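Local coordinates for nucleotidyltransferase-like protein (Exiguobacterium sibiricum, PDB 3C18), which is probably a nucleotidyltransferase, joining a nucleotidyltransferase-like domain to helical substrate-binding-like and helix-turn-helix domains, at residues 36-47 and 62-72; 76-84 and 118-126. All blocks are in the same frame, centred on the assembly; numbering follows the deposited sequence. Where two conformers were deposited one is given.

Contact 1. Residues 36-47 and 62-72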
loop_
_atom_site.group_PDB
_atom_site.type_symbol
_atom_site.label_atom_id
_atom_site.label_comp_id
_atom_site.label_asym_id
_atom_site.label_seq_id
_atom_site.Cartn_x
_atom_site.Cartn_y
_atom_site.Cartn_z
ATOM N N ASP A 36 -9.323 6.803 -18.287
ATOM C CA ASP A 36 -8.919 5.453 -18.645
ATOM C C ASP A 36 -8.578 5.292 -20.111
ATOM O O ASP A 36 -8.730 4.213 -20.675
ATOM C CB ASP A 36 -10.049 4.471 -18.322
ATOM C CG ASP A 36 -10.083 4.065 -16.848
ATOM O OD1 ASP A 36 -9.208 4.511 -16.113
ATOM O OD2 ASP A 36 -10.962 3.262 -16.463
ATOM N N GLN A 37 -8.133 6.376 -20.727
ATOM C CA GLN A 37 -7.723 6.365 -22.171
ATOM C C GLN A 37 -8.931 6.181 -23.076
ATOM O O GLN A 37 -8.826 5.763 -24.248
ATOM C CB GLN A 37 -6.671 5.300 -22.472
ATOM C CG GLN A 37 -5.266 5.683 -21.959
ATOM C CD GLN A 37 -5.057 5.301 -20.501
ATOM O OE1 GLN A 37 -5.581 4.291 -20.035
ATOM N NE2 GLN A 37 -4.298 6.112 -19.775
ATOM N N PHE A 38 -10.078 6.476 -22.473
ATOM C CA PHE A 38 -11.380 6.511 -23.156
ATOM C C PHE A 38 -11.845 7.951 -23.296
ATOM O O PHE A 38 -11.144 8.872 -22.883
ATOM C CB PHE A 38 -12.425 5.660 -22.417
ATOM C CG PHE A 38 -12.359 4.203 -22.764
ATOM C CD1 PHE A 38 -11.293 3.698 -23.480
ATOM C CD2 PHE A 38 -13.346 3.344 -22.387
ATOM C CE1 PHE A 38 -11.234 2.367 -23.811
ATOM C CE2 PHE A 38 -13.278 2.021 -22.714
ATOM C CZ PHE A 38 -12.213 1.527 -23.418
ATOM N N ASP A 39 -13.049 8.120 -23.834
ATOM C CA ASP A 39 -13.586 9.434 -24.224
ATOM C C ASP A 39 -14.384 10.075 -23.113
ATOM O O ASP A 39 -14.408 11.296 -22.955
ATOM C CB ASP A 39 -14.511 9.313 -25.455
ATOM C CG ASP A 39 -13.803 8.768 -26.676
ATOM O OD1 ASP A 39 -12.695 9.236 -26.953
ATOM O OD2 ASP A 39 -14.350 7.873 -27.362
ATOM N N VAL A 40 -15.108 9.229 -22.397
ATOM C CA VAL A 40 -15.929 9.664 -21.272
ATOM C C VAL A 40 -15.839 8.637 -20.177
ATOM O O VAL A 40 -15.889 7.445 -20.437
ATOM C CB VAL A 40 -17.420 9.869 -21.660
ATOM C CG1 VAL A 40 -18.261 10.149 -20.425
ATOM C CG2 VAL A 40 -17.540 11.015 -22.656
ATOM N N LEU A 41 -15.677 9.117 -18.956
ATOM C CA LEU A 41 -15.685 8.240 -17.789
ATOM C C LEU A 41 -16.944 8.553 -16.997
ATOM O O LEU A 41 -17.268 9.691 -16.714
ATOM C CB LEU A 41 -14.434 8.419 -16.930
ATOM C CG LEU A 41 -14.264 7.367 -15.807
ATOM C CD1 LEU A 41 -12.854 6.921 -15.666
ATOM C CD2 LEU A 41 -14.798 7.832 -14.480
ATOM N N LEU A 42 -17.688 7.514 -16.707
ATOM C CA LEU A 42 -18.872 7.640 -15.898
ATOM C C LEU A 42 -18.580 7.033 -14.547
ATOM O O LEU A 42 -18.076 5.932 -14.448
ATOM C CB LEU A 42 -20.042 6.883 -16.526
ATOM C CG LEU A 42 -20.715 7.442 -17.765
ATOM C CD1 LEU A 42 -21.692 6.408 -18.324
ATOM C CD2 LEU A 42 -21.420 8.757 -17.448
ATOM N N LEU A 43 -18.932 7.770 -13.510
ATOM C CA LEU A 43 -18.774 7.321 -12.138
ATOM C C LEU A 43 -20.126 7.176 -11.517
ATOM O O LEU A 43 -20.864 8.147 -11.343
ATOM C CB LEU A 43 -17.915 8.301 -11.323
ATOM C CG LEU A 43 -17.858 8.026 -9.814
ATOM C CD1 LEU A 43 -17.019 6.757 -9.521
ATOM C CD2 LEU A 43 -17.308 9.251 -9.070
ATOM N N VAL A 44 -20.452 5.934 -11.212
ATOM C CA VAL A 44 -21.746 5.577 -10.630
ATOM C C VAL A 44 -21.538 5.229 -9.175
ATOM O O VAL A 44 -20.803 4.313 -8.863
ATOM C CB VAL A 44 -22.379 4.341 -11.381
ATOM C CG1 VAL A 44 -23.727 3.998 -10.820
ATOM C CG2 VAL A 44 -22.482 4.625 -12.912
ATOM N N ILE A 45 -22.158 6.004 -8.280
ATOM C CA ILE A 45 -22.100 5.718 -6.842
ATOM C C ILE A 45 -23.391 5.036 -6.418
ATOM O O ILE A 45 -24.500 5.511 -6.682
ATOM C CB ILE A 45 -21.821 6.929 -5.975
ATOM C CG1 ILE A 45 -20.530 7.619 -6.435
ATOM C CG2 ILE A 45 -21.598 6.466 -4.499
ATOM C CD1 ILE A 45 -20.732 8.602 -7.586
ATOM N N THR A 46 -23.201 3.922 -5.732
ATOM C CA THR A 46 -24.270 3.007 -5.424
ATOM C C THR A 46 -24.170 2.385 -4.029
ATOM O O THR A 46 -23.084 2.276 -3.448
ATOM C CB THR A 46 -24.235 1.873 -6.495
ATOM O OG1 THR A 46 -25.372 1.035 -6.359
ATOM C CG2 THR A 46 -23.007 1.059 -6.371
ATOM N N ARG A 47 -25.330 1.995 -3.500
ATOM C CA ARG A 47 -25.420 1.277 -2.240
ATOM C C ARG A 47 -25.734 -0.166 -2.490
ATOM O O ARG A 47 -26.024 -0.929 -1.582
ATOM C CB ARG A 47 -26.476 1.870 -1.331
ATOM C CG ARG A 47 -26.118 3.196 -0.808
ATOM C CD ARG A 47 -27.205 3.744 0.082
ATOM N NE ARG A 47 -26.912 5.125 0.402
ATOM C CZ ARG A 47 -27.752 5.956 1.008
ATOM N NH1 ARG A 47 -28.955 5.542 1.361
ATOM N NH2 ARG A 47 -27.384 7.212 1.257
ATOM N N THR A 62 -19.521 5.830 -31.613
ATOM C CA THR A 62 -18.106 6.094 -31.787
ATOM C C THR A 62 -17.424 6.390 -30.439
ATOM O O THR A 62 -16.190 6.403 -30.310
ATOM C CB THR A 62 -17.937 7.270 -32.780
ATOM O OG1 THR A 62 -16.548 7.561 -32.932
ATOM C CG2 THR A 62 -18.663 8.543 -32.292
ATOM N N LEU A 63 -18.278 6.599 -29.438
ATOM C CA LEU A 63 -17.867 7.071 -28.109
ATOM C C LEU A 63 -17.534 5.949 -27.160
ATOM O O LEU A 63 -18.387 5.148 -26.824
ATOM C CB LEU A 63 -18.971 7.930 -27.488
ATOM C CG LEU A 63 -18.562 8.708 -26.231
ATOM C CD1 LEU A 63 -17.588 9.842 -26.597
ATOM C CD2 LEU A 63 -19.768 9.263 -25.509
ATOM N N ARG A 64 -16.279 5.920 -26.735
ATOM C CA ARG A 64 -15.774 4.917 -25.787
ATOM C C ARG A 64 -15.946 5.421 -24.379
ATOM O O ARG A 64 -15.512 6.515 -24.019
ATOM C CB ARG A 64 -14.306 4.595 -26.045
ATOM C CG ARG A 64 -14.064 4.013 -27.394
ATOM C CD ARG A 64 -12.616 4.099 -27.780
ATOM N NE ARG A 64 -11.844 2.946 -27.340
ATOM C CZ ARG A 64 -10.518 2.938 -27.216
ATOM N NH1 ARG A 64 -9.813 4.033 -27.475
ATOM N NH2 ARG A 64 -9.897 1.839 -26.806
ATOM N N VAL A 65 -16.603 4.597 -23.585
ATOM C CA VAL A 65 -17.022 4.963 -22.237
ATOM C C VAL A 65 -16.537 3.944 -21.226
ATOM O O VAL A 65 -16.791 2.771 -21.353
ATOM C CB VAL A 65 -18.573 5.032 -22.157
ATOM C CG1 VAL A 65 -19.060 5.498 -20.782
ATOM C CG2 VAL A 65 -19.110 5.922 -23.250
ATOM N N SER A 66 -15.812 4.441 -20.226
ATOM C CA SER A 66 -15.447 3.649 -19.043
ATOM C C SER A 66 -16.433 3.944 -17.907
ATOM O O SER A 66 -16.706 5.081 -17.576
ATOM C CB SER A 66 -14.029 3.975 -18.563
ATOM O OG SER A 66 -13.656 3.066 -17.547
ATOM N N LEU A 67 -16.968 2.888 -17.330
ATOM C CA LEU A 67 -17.852 3.032 -16.203
ATOM C C LEU A 67 -17.246 2.455 -14.916
ATOM O O LEU A 67 -16.970 1.247 -14.808
ATOM C CB LEU A 67 -19.193 2.402 -16.526
ATOM C CG LEU A 67 -20.352 2.721 -15.591
ATOM C CD1 LEU A 67 -21.652 2.707 -16.328
ATOM C CD2 LEU A 67 -20.357 1.721 -14.446
ATOM N N HIS A 68 -17.042 3.357 -13.962
ATOM C CA HIS A 68 -16.629 3.008 -12.601
ATOM C C HIS A 68 -17.836 2.944 -11.673
ATOM O O HIS A 68 -18.537 3.915 -11.489
ATOM C CB HIS A 68 -15.567 3.970 -12.081
ATOM C CG HIS A 68 -14.209 3.744 -12.698
ATOM N ND1 HIS A 68 -13.100 3.390 -11.957
ATOM C CD2 HIS A 68 -13.799 3.780 -13.992
ATOM C CE1 HIS A 68 -12.059 3.248 -12.765
ATOM N NE2 HIS A 68 -12.459 3.469 -14.009
ATOM N N LEU A 69 -18.067 1.750 -11.145
ATOM C CA LEU A 69 -19.155 1.452 -10.222
ATOM C C LEU A 69 -18.509 1.287 -8.857
ATOM O O LEU A 69 -17.685 0.390 -8.670
ATOM C CB LEU A 69 -19.877 0.150 -10.628
ATOM C CG LEU A 69 -21.182 -0.162 -9.876
ATOM C CD1 LEU A 69 -22.211 0.935 -10.064
ATOM C CD2 LEU A 69 -21.750 -1.489 -10.319
ATOM N N VAL A 70 -18.841 2.200 -7.941
ATOM C CA VAL A 70 -18.240 2.226 -6.605
ATOM C C VAL A 70 -19.285 2.337 -5.515
ATOM O O VAL A 70 -20.227 3.080 -5.644
ATOM C CB VAL A 70 -17.309 3.427 -6.466
ATOM C CG1 VAL A 70 -16.611 3.413 -5.114
ATOM C CG2 VAL A 70 -16.284 3.411 -7.601
ATOM N N HIS A 71 -19.087 1.592 -4.449
ATOM C CA HIS A 71 -20.017 1.676 -3.297
ATOM C C HIS A 71 -19.766 2.974 -2.558
ATOM O O HIS A 71 -18.627 3.398 -2.398
ATOM C CB HIS A 71 -19.828 0.491 -2.347
ATOM C CG HIS A 71 -20.943 0.333 -1.369
ATOM N ND1 HIS A 71 -21.108 1.189 -0.299
ATOM C CD2 HIS A 71 -21.976 -0.536 -1.323
ATOM C CE1 HIS A 71 -22.183 0.834 0.379
ATOM N NE2 HIS A 71 -22.718 -0.226 -0.208
ATOM N N GLU A 72 -20.843 3.591 -2.102
ATOM C CA GLU A 72 -20.795 4.871 -1.398
ATOM C C GLU A 72 -19.823 4.883 -0.227
ATOM O O GLU A 72 -19.233 5.908 0.067
ATOM C CB GLU A 72 -22.195 5.256 -0.897
ATOM C CG GLU A 72 -22.237 6.597 -0.206
ATOM C CD GLU A 72 -23.633 6.989 0.255
ATOM O OE1 GLU A 72 -24.592 6.299 -0.110
ATOM O OE2 GLU A 72 -23.773 7.991 0.986
HETATM O O HOH W 1 -10.830 7.052 -26.430
HETATM O O HOH W 2 -6.990 5.376 -26.182
HETATM O O HOH W 3 -24.865 -1.413 1.148
#
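Arg-64 lies across the ring of Phe-38. Its CB sits over one ring face, 4.0 Å from the centroid of Phe-38, a CH-pi contact. A bend at chi3 (89°) then swings the guanidinium round to the rim, where CE1 of Phe-38 lies over one guanidinium face, 3.3 Å from NH2 of Arg-64, the two planes 45° apart. The ring also meets backbone edge-on, its CD2 3.4 Å from C of Val-65. Tyr-286 and Tyr-273 of the second subunit pack on Phe-38 and Arg-64 respectively. With an alanine in place of Phe-38, the Arg-64 side chain is likely to lose the ring under its CB and guanidinium, and a gap would probably open beside the backbone of Val-65.

Arg-64 lies within strand 63-71 and Phe-38 just ahead of strand 40-46; the two strands pair in parallel in the mixed sheet of the nucleotidyltransferase-like domain. At the start of the pair, the side chain of Asp-39 imitates a strand carbonyl: its OD2 accepts from N of Arg-64 at 2.8 Å. At its far end, NE of Arg-47 meets OE1 of Glu-72 in a salt bridge of 2.7 Å, in the guanidinium plane.

His-68 is held on the sheet face carrying Leu-41, Leu-43 and Ser-66. Its NE2 donates to OD2 of Asp-36 at 2.9 Å, almost straight (174°), with the oxygen in the ring plane. OG of Ser-66 donates to the same OD2 of Asp-36, also at 2.9 Å. Both donors reach this oxygen from one face of the carboxylate, the histidine on the syn side and the serine on the anti side. With OD1 of Asp-36 paired to Arg-86 and ND1 of His-68 bonded to Trp-53, the chemistry implies a carboxylate and an imidazole whose rotations are fixed by bonds at both ends.

Contact 2. Residues 76-84 and 118-126; sequences SRWLILNAN and ERCLQMSLS
The amides of Gln-122 and Asn-82 are turned almost alike, their planes 8° apart, although the two side chains cross at about a right angle. Helix 72-81 finishes here in a Schellman motif whose left-handed C-prime residue is Asn-82, closed by Ala-83 N bonding to Trp-78 O and, weakly, by Asn-82 N to Leu-79 O. At the edge of the Gln-122 amide, near its plane, lies O of Ile-80; OE1 of Gln-122 touches CB of Asn-82 at 3.3 Å. The Asn-82 amide turns elsewhere, its OD1 accepting from Arg-85. The guanidinium of Arg-77 carries CD1 of Leu-81 over the centre of one face, and ND2 of Asn-84 lies over one face of the Trp-78 ring, toward its rim.

Helix 116-142, which leads into the YgxA-like substrate-binding region, passes this end of the nucleotidyltransferase-like domain at a crossing angle of -73°, so the contact lies at the junction of the two. The short axes are 10.0 Å apart, and side chains of helix 116-142 reach across to the carbonyls and side chains of helix 72-81.

Gln-122 does most of the reaching. Its chain, extended beyond CG (chi2 -179°), carries NE2 to within 2.7 Å of O of Ile-80. This is the one direct hydrogen bond between the segments, and the donor stands above the carbonyl plane, off the lone pairs. A water extends the polar seam, donating to O of Leu-79 and to OE1 of Glu-118.

The apolar part centres on Leu-81; Tyr-226 of helix 220-231 also packs on its partner Leu-121. A single methyl, CD2 of Leu-81, touches CD2 of Leu-121 at 3.8 Å and CD1 of Leu-125 at 3.9 Å.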
loop_
_atom_site.group_PDB
_atom_site.type_symbol
_atom_site.label_atom_id
_atom_site.label_comp_id
_atom_site.label_asym_id
_atom_site.label_seq_id
_atom_site.Cartn_x
_atom_site.Cartn_y
_atom_site.Cartn_z
ATOM N N SER A 76 -16.336 6.951 0.142
ATOM C CA SER A 76 -16.302 7.814 1.343
ATOM C C SER A 76 -14.943 7.658 1.994
ATOM O O SER A 76 -14.252 8.605 2.312
ATOM C CB SER A 76 -17.441 7.408 2.294
ATOM O OG SER A 76 -17.294 8.001 3.555
ATOM N N ARG A 77 -14.587 6.412 2.188
ATOM C CA ARG A 77 -13.299 6.044 2.751
ATOM C C ARG A 77 -12.135 6.577 1.933
ATOM O O ARG A 77 -11.173 7.046 2.495
ATOM C CB ARG A 77 -13.158 4.538 2.837
ATOM C CG ARG A 77 -11.854 4.105 3.439
ATOM C CD ARG A 77 -11.882 2.640 3.819
ATOM N NE ARG A 77 -10.549 2.211 4.204
ATOM C CZ ARG A 77 -9.538 2.075 3.354
ATOM N NH1 ARG A 77 -9.697 2.337 2.066
ATOM N NH2 ARG A 77 -8.357 1.702 3.799
ATOM N N TRP A 78 -12.225 6.496 0.613
ATOM C CA TRP A 78 -11.150 7.006 -0.234
ATOM C C TRP A 78 -10.967 8.482 0.024
ATOM O O TRP A 78 -9.854 9.022 0.028
ATOM C CB TRP A 78 -11.442 6.881 -1.729
ATOM C CG TRP A 78 -11.317 5.503 -2.275
ATOM C CD1 TRP A 78 -10.631 4.477 -1.731
ATOM C CD2 TRP A 78 -11.840 5.016 -3.535
ATOM N NE1 TRP A 78 -10.731 3.364 -2.530
ATOM C CE2 TRP A 78 -11.441 3.672 -3.654
ATOM C CE3 TRP A 78 -12.584 5.599 -4.574
ATOM C CZ2 TRP A 78 -11.785 2.872 -4.757
ATOM C CZ3 TRP A 78 -12.924 4.814 -5.672
ATOM C CH2 TRP A 78 -12.519 3.458 -5.751
ATOM N N LEU A 79 -12.089 9.148 0.207
ATOM C CA LEU A 79 -12.077 10.609 0.322
ATOM C C LEU A 79 -11.584 10.983 1.725
ATOM O O LEU A 79 -10.879 11.966 1.908
ATOM C CB LEU A 79 -13.461 11.201 0.020
ATOM C CG LEU A 79 -13.996 11.056 -1.406
ATOM C CD1 LEU A 79 -15.361 11.673 -1.505
ATOM C CD2 LEU A 79 -13.051 11.699 -2.430
ATOM N N ILE A 80 -11.939 10.149 2.700
ATOM C CA ILE A 80 -11.575 10.401 4.104
ATOM C C ILE A 80 -10.076 10.289 4.283
ATOM O O ILE A 80 -9.464 11.037 5.039
ATOM C CB ILE A 80 -12.281 9.421 5.070
ATOM C CG1 ILE A 80 -13.729 9.876 5.285
ATOM C CG2 ILE A 80 -11.567 9.358 6.416
ATOM C CD1 ILE A 80 -14.539 8.936 6.181
ATOM N N LEU A 81 -9.500 9.344 3.548
ATOM C CA LEU A 81 -8.098 8.997 3.671
ATOM C C LEU A 81 -7.247 9.677 2.612
ATOM O O LEU A 81 -6.037 9.603 2.655
ATOM C CB LEU A 81 -7.884 7.487 3.585
ATOM C CG LEU A 81 -8.585 6.608 4.616
ATOM C CD1 LEU A 81 -8.356 5.124 4.417
ATOM C CD2 LEU A 81 -8.047 7.070 5.955
ATOM N N ASN A 82 -7.910 10.344 1.678
ATOM C CA ASN A 82 -7.211 10.972 0.553
ATOM C C ASN A 82 -6.417 9.934 -0.222
ATOM O O ASN A 82 -5.276 10.174 -0.619
ATOM C CB ASN A 82 -6.250 12.033 1.065
ATOM C CG ASN A 82 -5.765 12.956 -0.018
ATOM O OD1 ASN A 82 -6.569 13.387 -0.843
ATOM N ND2 ASN A 82 -4.452 13.328 0.010
ATOM N N ALA A 83 -7.057 8.792 -0.442
ATOM C CA ALA A 83 -6.429 7.608 -1.023
ATOM C C ALA A 83 -6.614 7.474 -2.526
ATOM O O ALA A 83 -6.110 6.539 -3.130
ATOM C CB ALA A 83 -6.949 6.347 -0.317
ATOM N N ASN A 84 -7.316 8.420 -3.137
ATOM C CA ASN A 84 -7.635 8.326 -4.587
ATOM C C ASN A 84 -7.834 9.678 -5.221
ATOM O O ASN A 84 -8.932 10.193 -5.265
ATOM C CB ASN A 84 -8.891 7.464 -4.803
ATOM C CG ASN A 84 -9.112 7.083 -6.259
ATOM O OD1 ASN A 84 -8.661 7.763 -7.166
ATOM N ND2 ASN A 84 -9.832 5.995 -6.482
ATOM N N GLU A 118 -10.327 14.129 9.853
ATOM C CA GLU A 118 -9.746 13.429 8.686
ATOM C C GLU A 118 -8.311 13.862 8.477
ATOM O O GLU A 118 -7.479 13.073 8.149
ATOM C CB GLU A 118 -10.511 13.676 7.400
ATOM C CG GLU A 118 -11.977 13.358 7.491
ATOM C CD GLU A 118 -12.700 13.693 6.213
ATOM O OE1 GLU A 118 -12.015 14.112 5.232
ATOM O OE2 GLU A 118 -13.939 13.532 6.207
ATOM N N ARG A 119 -8.042 15.135 8.688
ATOM C CA ARG A 119 -6.690 15.632 8.531
ATOM C C ARG A 119 -5.762 14.985 9.526
ATOM O O ARG A 119 -4.637 14.611 9.202
ATOM C CB ARG A 119 -6.611 17.138 8.706
ATOM C CG ARG A 119 -5.238 17.653 8.358
ATOM C CD ARG A 119 -5.222 19.174 8.203
ATOM N NE ARG A 119 -5.545 19.800 9.463
ATOM C CZ ARG A 119 -4.646 20.171 10.365
ATOM N NH1 ARG A 119 -3.349 20.004 10.143
ATOM N NH2 ARG A 119 -5.052 20.728 11.487
ATOM N N CYS A 120 -6.245 14.861 10.751
ATOM C CA CYS A 120 -5.418 14.336 11.856
ATOM C C CYS A 120 -5.140 12.877 11.656
ATOM O O CYS A 120 -4.053 12.409 11.960
ATOM C CB CYS A 120 -6.059 14.581 13.225
ATOM S SG CYS A 120 -5.896 16.337 13.681
ATOM N N LEU A 121 -6.114 12.166 11.111
ATOM C CA LEU A 121 -5.943 10.724 10.831
ATOM C C LEU A 121 -4.898 10.542 9.745
ATOM O O LEU A 121 -4.027 9.674 9.818
ATOM C CB LEU A 121 -7.264 10.087 10.379
ATOM C CG LEU A 121 -7.150 8.626 9.934
ATOM C CD1 LEU A 121 -6.428 7.789 10.963
ATOM C CD2 LEU A 121 -8.520 8.070 9.605
ATOM N N GLN A 122 -4.988 11.389 8.733
ATOM C CA GLN A 122 -4.004 11.370 7.633
ATOM C C GLN A 122 -2.584 11.681 8.126
ATOM O O GLN A 122 -1.590 11.157 7.607
ATOM C CB GLN A 122 -4.439 12.312 6.532
ATOM C CG GLN A 122 -5.637 11.755 5.715
ATOM C CD GLN A 122 -6.062 12.653 4.611
ATOM O OE1 GLN A 122 -5.219 13.292 3.959
ATOM N NE2 GLN A 122 -7.395 12.706 4.354
HETATM N N MSE A 123 -2.494 12.550 9.131
HETATM C CA MSE A 123 -1.210 12.953 9.680
HETATM C C MSE A 123 -0.624 11.802 10.439
HETATM O O MSE A 123 0.553 11.547 10.336
HETATM C CB MSE A 123 -1.289 14.218 10.544
HETATM C CG MSE A 123 -1.507 15.464 9.757
HETATM SE SE MSE A 123 -1.186 17.074 10.790
HETATM C CE MSE A 123 -2.662 16.949 12.038
ATOM N N SER A 124 -1.445 11.040 11.142
ATOM C CA SER A 124 -0.934 9.864 11.881
ATOM C C SER A 124 -0.482 8.779 10.919
ATOM O O SER A 124 0.482 8.112 11.156
ATOM C CB SER A 124 -1.966 9.294 12.851
ATOM O OG SER A 124 -2.250 10.221 13.915
ATOM N N LEU A 125 -1.205 8.614 9.821
ATOM C CA LEU A 125 -0.840 7.622 8.808
ATOM C C LEU A 125 0.463 7.989 8.108
ATOM O O LEU A 125 1.282 7.154 7.835
ATOM C CB LEU A 125 -1.980 7.407 7.806
ATOM C CG LEU A 125 -3.221 6.714 8.430
ATOM C CD1 LEU A 125 -4.500 6.816 7.561
ATOM C CD2 LEU A 125 -2.888 5.244 8.674
ATOM N N SER A 126 0.672 9.273 7.870
ATOM C CA SER A 126 1.896 9.749 7.213
ATOM C C SER A 126 3.085 9.614 8.155
ATOM O O SER A 126 4.185 9.138 7.803
ATOM C CB SER A 126 1.701 11.216 6.803
ATOM O OG SER A 126 2.785 11.693 6.044
HETATM O O HOH W 4 -10.027 14.124 3.464
#

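Overall arrangement
Both segments of contact 1 come earlier in the chain than those of contact 2, and strand 63-71 runs straight into helix 72-81, so the second segment of contact 1 leads into the first segment of contact 2. Their centres are about 24 Å apart, yet they meet where CG1 of Val-70 packs 4.0 Å from CZ3 of Trp-78. Contact 1 pairs two parallel strands inside the five-stranded sheet of the nucleotidyltransferase-like domain, about 23 Å from the chain centre. Contact 2, about 4 Å from that centre, sets this domain's helix 72-81 against helix 116-142, most of which belongs to the YgxA-like region. One continuous strand-helix unit therefore links the sheet to the domain junction.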